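2-dehydropantoate 2-reductase (Geobacter metallireducens, PDB 3HN2) probably catalyses the NADPH-dependent reduction of ketopantoate to pantoic acid, a step in pantothenate biosynthesis. Local coordinates at residues Ile7-Ala19 and Ala126-His140. Sequence-based numbering, arbitrary orientation.
Sequences IVGAGALGLYYGA and AFLCSNRGEPGEVHH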
ATOM      1  N   ILE A   7       3.371  -5.959 -29.101  1.00 37.94           N
ATOM      2  CA  ILE A   7       2.557  -6.231 -27.910  1.00 40.51           C
ATOM      3  C   ILE A   7       1.557  -7.344 -28.178  1.00 40.44           C
ATOM      4  O   ILE A   7       0.660  -7.198 -29.010  1.00 42.45           O
ATOM      5  CB  ILE A   7       1.781  -4.972 -27.416  1.00 44.92           C
ATOM      6  CG1 ILE A   7       2.713  -3.760 -27.241  1.00 23.40           C
ATOM      7  CG2 ILE A   7       0.992  -5.288 -26.144  1.00 36.12           C
ATOM      8  CD1 ILE A   7       3.826  -3.956 -26.218  1.00 35.97           C
ATOM      9  N   VAL A   8       1.710  -8.451 -27.461  1.00 44.26           N
ATOM     10  CA  VAL A   8       0.827  -9.607 -27.615  1.00 42.31           C
ATOM     11  C   VAL A   8       0.042  -9.840 -26.320  1.00 41.00           C
ATOM     12  O   VAL A   8       0.535 -10.425 -25.357  1.00 34.07           O
ATOM     13  CB  VAL A   8       1.615 -10.859 -28.072  1.00 36.15           C
ATOM     14  CG1 VAL A   8       0.736 -12.097 -28.072  1.00 26.01           C
ATOM     15  CG2 VAL A   8       2.195 -10.623 -29.466  1.00 48.10           C
ATOM     16  N   GLY A   9      -1.188  -9.347 -26.307  1.00 50.80           N
ATOM     17  CA  GLY A   9      -2.017  -9.379 -25.112  1.00 56.59           C
ATOM     18  C   GLY A   9      -3.167  -8.417 -25.285  1.00 63.33           C
ATOM     19  O   GLY A   9      -4.321  -8.841 -25.426  1.00 71.23           O
ATOM     20  N   ALA A  10      -2.833  -7.126 -25.294  1.00 60.05           N
ATOM     21  CA  ALA A  10      -3.796  -6.023 -25.412  1.00 60.96           C
ATOM     22  C   ALA A  10      -4.801  -5.988 -24.257  1.00 63.50           C
ATOM     23  O   ALA A  10      -5.961  -5.595 -24.429  1.00 68.36           O
ATOM     24  CB  ALA A  10      -4.503  -6.032 -26.782  1.00 60.65           C
ATOM     25  N   GLY A  11      -4.337  -6.396 -23.081  1.00 61.46           N
ATOM     26  CA  GLY A  11      -5.140  -6.344 -21.873  1.00 65.90           C
ATOM     27  C   GLY A  11      -4.893  -5.046 -21.140  1.00 66.93           C
ATOM     28  O   GLY A  11      -4.434  -4.067 -21.728  1.00 68.71           O
ATOM     29  N   ALA A  12      -5.173  -5.049 -19.842  1.00 71.35           N
ATOM     30  CA  ALA A  12      -5.028  -3.857 -19.014  1.00 69.58           C
ATOM     31  C   ALA A  12      -3.568  -3.512 -18.702  1.00 68.55           C
ATOM     32  O   ALA A  12      -3.284  -2.427 -18.186  1.00 73.89           O
ATOM     33  CB  ALA A  12      -5.830  -4.011 -17.735  1.00 70.95           C
ATOM     34  N   LEU A  13      -2.650  -4.426 -19.016  1.00 58.27           N
ATOM     35  CA  LEU A  13      -1.231  -4.196 -18.769  1.00 56.38           C
ATOM     36  C   LEU A  13      -0.390  -4.118 -20.045  1.00 56.88           C
ATOM     37  O   LEU A  13       0.575  -3.354 -20.106  1.00 60.96           O
ATOM     38  CB  LEU A  13      -0.667  -5.216 -17.762  1.00 56.66           C
ATOM     39  CG  LEU A  13      -0.102  -6.599 -18.092  1.00 56.48           C
ATOM     40  CD1 LEU A  13       1.369  -6.527 -18.478  1.00 69.23           C
ATOM     41  CD2 LEU A  13      -0.267  -7.506 -16.885  1.00 62.13           C
ATOM     42  N   GLY A  14      -0.750  -4.911 -21.051  1.00 52.42           N
ATOM     43  CA  GLY A  14      -0.055  -4.898 -22.331  1.00 47.11           C
ATOM     44  C   GLY A  14      -0.230  -3.580 -23.061  1.00 51.25           C
ATOM     45  O   GLY A  14       0.713  -3.068 -23.677  1.00 54.01           O
ATOM     46  N   LEU A  15      -1.441  -3.031 -22.980  1.00 46.91           N
ATOM     47  CA  LEU A  15      -1.742  -1.734 -23.567  1.00 45.69           C
ATOM     48  C   LEU A  15      -1.033  -0.618 -22.816  1.00 50.47           C
ATOM     49  O   LEU A  15      -0.385   0.224 -23.438  1.00 52.63           O
ATOM     50  CB  LEU A  15      -3.251  -1.482 -23.600  1.00 44.87           C
ATOM     51  CG  LEU A  15      -4.121  -2.164 -24.663  1.00 45.50           C
ATOM     52  CD1 LEU A  15      -5.579  -1.808 -24.446  1.00 49.05           C
ATOM     53  CD2 LEU A  15      -3.702  -1.790 -26.078  1.00 46.06           C
ATOM     54  N   TYR A  16      -1.146  -0.636 -21.485  1.00 52.78           N
ATOM     55  CA  TYR A  16      -0.539   0.373 -20.608  1.00 50.04           C
ATOM     56  C   TYR A  16       0.967   0.503 -20.796  1.00 47.21           C
ATOM     57  O   TYR A  16       1.476   1.609 -20.954  1.00 52.30           O
ATOM     58  CB  TYR A  16      -0.859   0.075 -19.140  1.00 49.56           C
ATOM     59  CG  TYR A  16      -0.155   0.969 -18.140  1.00 53.11           C
ATOM     60  CD1 TYR A  16      -0.491   2.319 -18.014  1.00 59.61           C
ATOM     61  CD2 TYR A  16       0.837   0.460 -17.303  1.00 66.88           C
ATOM     62  CE1 TYR A  16       0.155   3.141 -17.088  1.00 49.42           C
ATOM     63  CE2 TYR A  16       1.483   1.271 -16.369  1.00 65.12           C
ATOM     64  CZ  TYR A  16       1.134   2.608 -16.266  1.00 59.05           C
ATOM     65  OH  TYR A  16       1.776   3.410 -15.347  1.00 65.79           O
ATOM     66  N   TYR A  17       1.667  -0.626 -20.782  1.00 46.14           N
ATOM     67  CA  TYR A  17       3.115  -0.622 -20.963  1.00 50.38           C
ATOM     68  C   TYR A  17       3.532  -0.265 -22.384  1.00 48.09           C
ATOM     69  O   TYR A  17       4.504   0.460 -22.579  1.00 50.90           O
ATOM     70  CB  TYR A  17       3.733  -1.952 -20.525  1.00 48.72           C
ATOM     71  CG  TYR A  17       3.745  -2.144 -19.026  1.00 51.84           C
ATOM     72  CD1 TYR A  17       4.135  -1.113 -18.169  1.00 48.06           C
ATOM     73  CD2 TYR A  17       3.375  -3.361 -18.462  1.00 56.99           C
ATOM     74  CE1 TYR A  17       4.144  -1.289 -16.787  1.00 50.14           C
ATOM     75  CE2 TYR A  17       3.383  -3.549 -17.087  1.00 54.54           C
ATOM     76  CZ  TYR A  17       3.770  -2.514 -16.256  1.00 55.06           C
ATOM     77  OH  TYR A  17       3.776  -2.712 -14.897  1.00 61.31           O
ATOM     78  N   GLY A  18       2.778  -0.753 -23.363  1.00 49.29           N
ATOM     79  CA  GLY A  18       3.035  -0.436 -24.767  1.00 54.85           C
ATOM     80  C   GLY A  18       2.806   1.028 -25.096  1.00 54.31           C
ATOM     81  O   GLY A  18       3.536   1.608 -25.906  1.00 58.19           O
ATOM     82  N   ALA A  19       1.791   1.619 -24.467  1.00 52.18           N
ATOM     83  CA  ALA A  19       1.481   3.036 -24.642  1.00 51.86           C
ATOM     84  C   ALA A  19       2.559   3.920 -24.038  1.00 52.35           C
ATOM     85  O   ALA A  19       2.882   4.964 -24.597  1.00 57.73           O
ATOM     86  CB  ALA A  19       0.133   3.371 -24.044  1.00 50.05           C
ATOM     87  N   ALA A 126       5.529  -8.096 -12.935  1.00 47.37           N
ATOM     88  CA  ALA A 126       4.980  -6.747 -12.902  1.00 46.62           C
ATOM     89  C   ALA A 126       3.941  -6.634 -11.801  1.00 45.82           C
ATOM     90  O   ALA A 126       3.223  -7.593 -11.520  1.00 48.73           O
ATOM     91  CB  ALA A 126       4.358  -6.412 -14.241  1.00 46.42           C
ATOM     92  N   PHE A 127       3.866  -5.471 -11.168  1.00 50.73           N
ATOM     93  CA  PHE A 127       2.822  -5.222 -10.178  1.00 56.95           C
ATOM     94  C   PHE A 127       2.067  -3.947 -10.520  1.00 57.36           C
ATOM     95  O   PHE A 127       2.602  -2.847 -10.400  1.00 55.98           O
ATOM     96  CB  PHE A 127       3.391  -5.162  -8.759  1.00 61.38           C
ATOM     97  CG  PHE A 127       2.371  -5.452  -7.693  1.00 79.83           C
ATOM     98  CD1 PHE A 127       2.145  -6.761  -7.268  1.00 90.98           C
ATOM     99  CD2 PHE A 127       1.626  -4.423  -7.120  1.00 80.03           C
ATOM    100  CE1 PHE A 127       1.196  -7.042  -6.286  1.00 88.83           C
ATOM    101  CE2 PHE A 127       0.677  -4.694  -6.141  1.00 81.76           C
ATOM    102  CZ  PHE A 127       0.462  -6.006  -5.721  1.00 79.65           C
ATOM    103  N   LEU A 128       0.813  -4.117 -10.932  1.00 57.43           N
ATOM    104  CA  LEU A 128       0.028  -3.040 -11.517  1.00 54.04           C
ATOM    105  C   LEU A 128      -1.421  -3.119 -11.056  1.00 50.63           C
ATOM    106  O   LEU A 128      -2.001  -4.204 -11.010  1.00 45.75           O
ATOM    107  CB  LEU A 128       0.064  -3.182 -13.038  1.00 51.53           C
ATOM    108  CG  LEU A 128       0.262  -2.002 -13.988  1.00 55.11           C
ATOM    109  CD1 LEU A 128       0.215  -2.537 -15.402  1.00 51.98           C
ATOM    110  CD2 LEU A 128      -0.768  -0.903 -13.818  1.00 55.22           C
ATOM    111  N   CYS A 129      -1.999  -1.967 -10.721  1.00 56.50           N
ATOM    112  CA  CYS A 129      -3.438  -1.857 -10.468  1.00 64.34           C
ATOM    113  C   CYS A 129      -4.097  -1.231 -11.693  1.00 67.39           C
ATOM    114  O   CYS A 129      -3.931  -0.036 -11.947  1.00 65.91           O
ATOM    115  CB  CYS A 129      -3.725  -0.997  -9.233  1.00 62.74           C
ATOM    116  SG  CYS A 129      -2.853  -1.471  -7.734  1.00 66.72           S
ATOM    117  N   SER A 130      -4.833  -2.040 -12.453  1.00 74.46           N
ATOM    118  CA  SER A 130      -5.437  -1.575 -13.702  1.00 76.68           C
ATOM    119  C   SER A 130      -6.676  -2.357 -14.120  1.00 77.24           C
ATOM    120  O   SER A 130      -6.583  -3.531 -14.480  1.00 82.31           O
ATOM    121  CB  SER A 130      -4.411  -1.600 -14.844  1.00 76.84           C
ATOM    122  OG  SER A 130      -3.967  -2.917 -15.113  1.00 87.10           O
ATOM    123  N   ASN A 131      -7.832  -1.705 -14.057  1.00 78.48           N
ATOM    124  CA  ASN A 131      -9.004  -2.180 -14.782  1.00 77.69           C
ATOM    125  C   ASN A 131      -9.044  -1.461 -16.127  1.00 76.63           C
ATOM    126  O   ASN A 131      -8.607  -0.320 -16.234  1.00 75.81           O
ATOM    127  CB  ASN A 131     -10.304  -2.002 -13.969  1.00 77.56           C
ATOM    128  CG  ASN A 131     -10.774  -0.549 -13.885  1.00 77.55           C
ATOM    129  OD1 ASN A 131     -10.427   0.175 -12.952  1.00 62.37           O
ATOM    130  ND2 ASN A 131     -11.584  -0.128 -14.855  1.00 79.30           N
ATOM    131  N   ARG A 132      -9.535  -2.134 -17.158  1.00 79.60           N
ATOM    132  CA  ARG A 132      -9.630  -1.524 -18.481  1.00 82.75           C
ATOM    133  C   ARG A 132     -11.091  -1.388 -18.888  1.00 82.35           C
ATOM    134  O   ARG A 132     -11.989  -1.568 -18.063  1.00 78.88           O
ATOM    135  CB  ARG A 132      -8.865  -2.369 -19.511  1.00 81.39           C
ATOM    136  CG  ARG A 132      -9.337  -3.820 -19.615  1.00 82.56           C
ATOM    137  CD  ARG A 132      -8.486  -4.620 -20.588  1.00 90.60           C
ATOM    138  NE  ARG A 132      -8.866  -4.403 -21.984  1.00 97.49           N
ATOM    139  CZ  ARG A 132      -9.632  -5.229 -22.694  1.00 97.84           C
ATOM    140  NH1 ARG A 132     -10.114  -6.340 -22.149  1.00 96.59           N
ATOM    141  NH2 ARG A 132      -9.920  -4.942 -23.955  1.00102.47           N
ATOM    142  N   GLY A 133     -11.326  -1.038 -20.148  1.00 84.28           N
ATOM    143  CA  GLY A 133     -12.580  -1.406 -20.785  1.00 86.53           C
ATOM    144  C   GLY A 133     -13.607  -0.375 -21.191  1.00 83.59           C
ATOM    145  O   GLY A 133     -14.719  -0.372 -20.671  1.00 88.78           O
ATOM    146  N   GLU A 134     -13.228   0.495 -22.117  1.00 80.16           N
ATOM    147  CA  GLU A 134     -14.172   1.127 -23.027  1.00 81.82           C
ATOM    148  C   GLU A 134     -13.423   1.137 -24.349  1.00 82.24           C
ATOM    149  O   GLU A 134     -12.784   2.138 -24.675  1.00 85.14           O
ATOM    150  CB  GLU A 134     -14.551   2.552 -22.603  1.00 84.26           C
ATOM    151  CG  GLU A 134     -15.454   2.688 -21.368  1.00 89.20           C
ATOM    152  CD  GLU A 134     -16.790   1.961 -21.493  1.00 93.62           C
ATOM    153  OE1 GLU A 134     -17.424   2.027 -22.570  1.00 99.25           O
ATOM    154  OE2 GLU A 134     -17.214   1.330 -20.500  1.00 93.04           O
ATOM    155  N   PRO A 135     -13.517   0.028 -25.117  1.00 81.72           N
ATOM    156  CA  PRO A 135     -12.640  -0.395 -26.206  1.00 78.97           C
ATOM    157  C   PRO A 135     -11.632   0.651 -26.690  1.00 79.48           C
ATOM    158  O   PRO A 135     -11.959   1.512 -27.510  1.00 80.94           O
ATOM    159  CB  PRO A 135     -13.645  -0.789 -27.288  1.00 77.73           C
ATOM    160  CG  PRO A 135     -14.844  -1.340 -26.475  1.00 77.30           C
ATOM    161  CD  PRO A 135     -14.655  -0.902 -25.024  1.00 81.07           C
ATOM    162  N   GLY A 136     -10.420   0.579 -26.147  1.00 79.92           N
ATOM    163  CA  GLY A 136      -9.377   1.560 -26.427  1.00 78.53           C
ATOM    164  C   GLY A 136      -9.206   2.565 -25.304  1.00 78.99           C
ATOM    165  O   GLY A 136      -8.781   3.697 -25.536  1.00 79.99           O
ATOM    166  N   GLU A 137      -9.557   2.156 -24.087  1.00 78.28           N
ATOM    167  CA  GLU A 137      -9.362   2.985 -22.899  1.00 76.84           C
ATOM    168  C   GLU A 137      -8.705   2.183 -21.779  1.00 76.90           C
ATOM    169  O   GLU A 137      -9.262   1.193 -21.292  1.00 78.80           O
ATOM    170  CB  GLU A 137     -10.682   3.610 -22.428  1.00 76.39           C
ATOM    171  CG  GLU A 137     -11.159   4.784 -23.284  1.00 77.17           C
ATOM    172  CD  GLU A 137     -12.361   5.516 -22.701  1.00 79.33           C
ATOM    173  OE1 GLU A 137     -12.824   5.156 -21.597  1.00 78.46           O
ATOM    174  OE2 GLU A 137     -12.842   6.466 -23.356  1.00 81.95           O
ATOM    175  N   VAL A 138      -7.509   2.618 -21.392  1.00 73.75           N
ATOM    176  CA  VAL A 138      -6.734   1.974 -20.336  1.00 71.41           C
ATOM    177  C   VAL A 138      -6.761   2.850 -19.090  1.00 67.32           C
ATOM    178  O   VAL A 138      -6.480   4.047 -19.166  1.00 64.94           O
ATOM    179  CB  VAL A 138      -5.260   1.775 -20.763  1.00 73.37           C
ATOM    180  CG1 VAL A 138      -4.571   0.753 -19.867  1.00 74.15           C
ATOM    181  CG2 VAL A 138      -5.172   1.354 -22.219  1.00 78.79           C
ATOM    182  N   HIS A 139      -7.100   2.256 -17.948  1.00 69.59           N
ATOM    183  CA  HIS A 139      -7.096   2.977 -16.672  1.00 72.96           C
ATOM    184  C   HIS A 139      -5.992   2.442 -15.765  1.00 69.60           C
ATOM    185  O   HIS A 139      -5.919   1.241 -15.516  1.00 70.19           O
ATOM    186  CB  HIS A 139      -8.457   2.887 -15.971  1.00 71.48           C
ATOM    187  CG  HIS A 139      -9.555   3.630 -16.669  1.00 75.83           C
ATOM    188  ND1 HIS A 139      -9.996   3.298 -17.932  1.00 69.30           N
ATOM    189  CD2 HIS A 139     -10.317   4.676 -16.270  1.00 83.62           C
ATOM    190  CE1 HIS A 139     -10.970   4.116 -18.286  1.00 74.06           C
ATOM    191  NE2 HIS A 139     -11.185   4.960 -17.295  1.00 79.26           N
ATOM    192  N   HIS A 140      -5.132   3.341 -15.292  1.00 64.47           N
ATOM    193  CA  HIS A 140      -4.023   2.994 -14.405  1.00 60.43           C
ATOM    194  C   HIS A 140      -4.254   3.608 -13.031  1.00 57.17           C
ATOM    195  O   HIS A 140      -4.165   4.825 -12.860  1.00 62.98           O
ATOM    196  CB  HIS A 140      -2.694   3.461 -15.011  1.00 59.36           C
ATOM    197  CG  HIS A 140      -1.567   3.567 -14.027  1.00 59.10           C
ATOM    198  ND1 HIS A 140      -0.936   4.760 -13.748  1.00 49.87           N
ATOM    199  CD2 HIS A 140      -0.961   2.632 -13.256  1.00 47.20           C
ATOM    200  CE1 HIS A 140       0.015   4.555 -12.854  1.00 45.54           C
ATOM    201  NE2 HIS A 140       0.018   3.273 -12.538  1.00 46.28           N
TER
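Helix 14-19 runs nearly perpendicular to strand 137-140, at 88° with the axes 8.7 Å apart, and Tyr16 reaches from the helix to His140. A chi1 of 174° swings the Tyr16 ring away from its own backbone N and onto the imidazole as an offset stack, centroids 4.5 Å apart and planes inclined by 24°. The phenol OH of Tyr16 thus lies over the centre of the His140 ring, whose NE2 is hydrogen-bonded to Ala143 O and ND1 weakly to Ser48 OG, two bonds that would restrain its rotation. Leu128 CD1 packs against both tyrosines where their rings meet, 3.6 Å from Tyr16 CD2 and 3.7 Å from Tyr17 CZ, while the Tyr17 hydroxyl hydrogen-bonds to Gly144 O. Were Tyr16 cut back to an alanine, the His140 face would probably lose its stacking partner and a gap would open beside Leu128. The turn Gly9-Gly14 has the GxGxxG pattern of a Rossmann-type dinucleotide-binding fold, consistent with NADP use. Ser130 OG donates a weak hydrogen bond to Ala12 O (3.2 Å), and Arg132 bends across the turn, its CD 3.4 Å from Ala12 N, with Ala10 O over one guanidinium face, displaced toward its rim. Val138 sets CG1 against Tyr16 CB and CG2 against Leu15 CB.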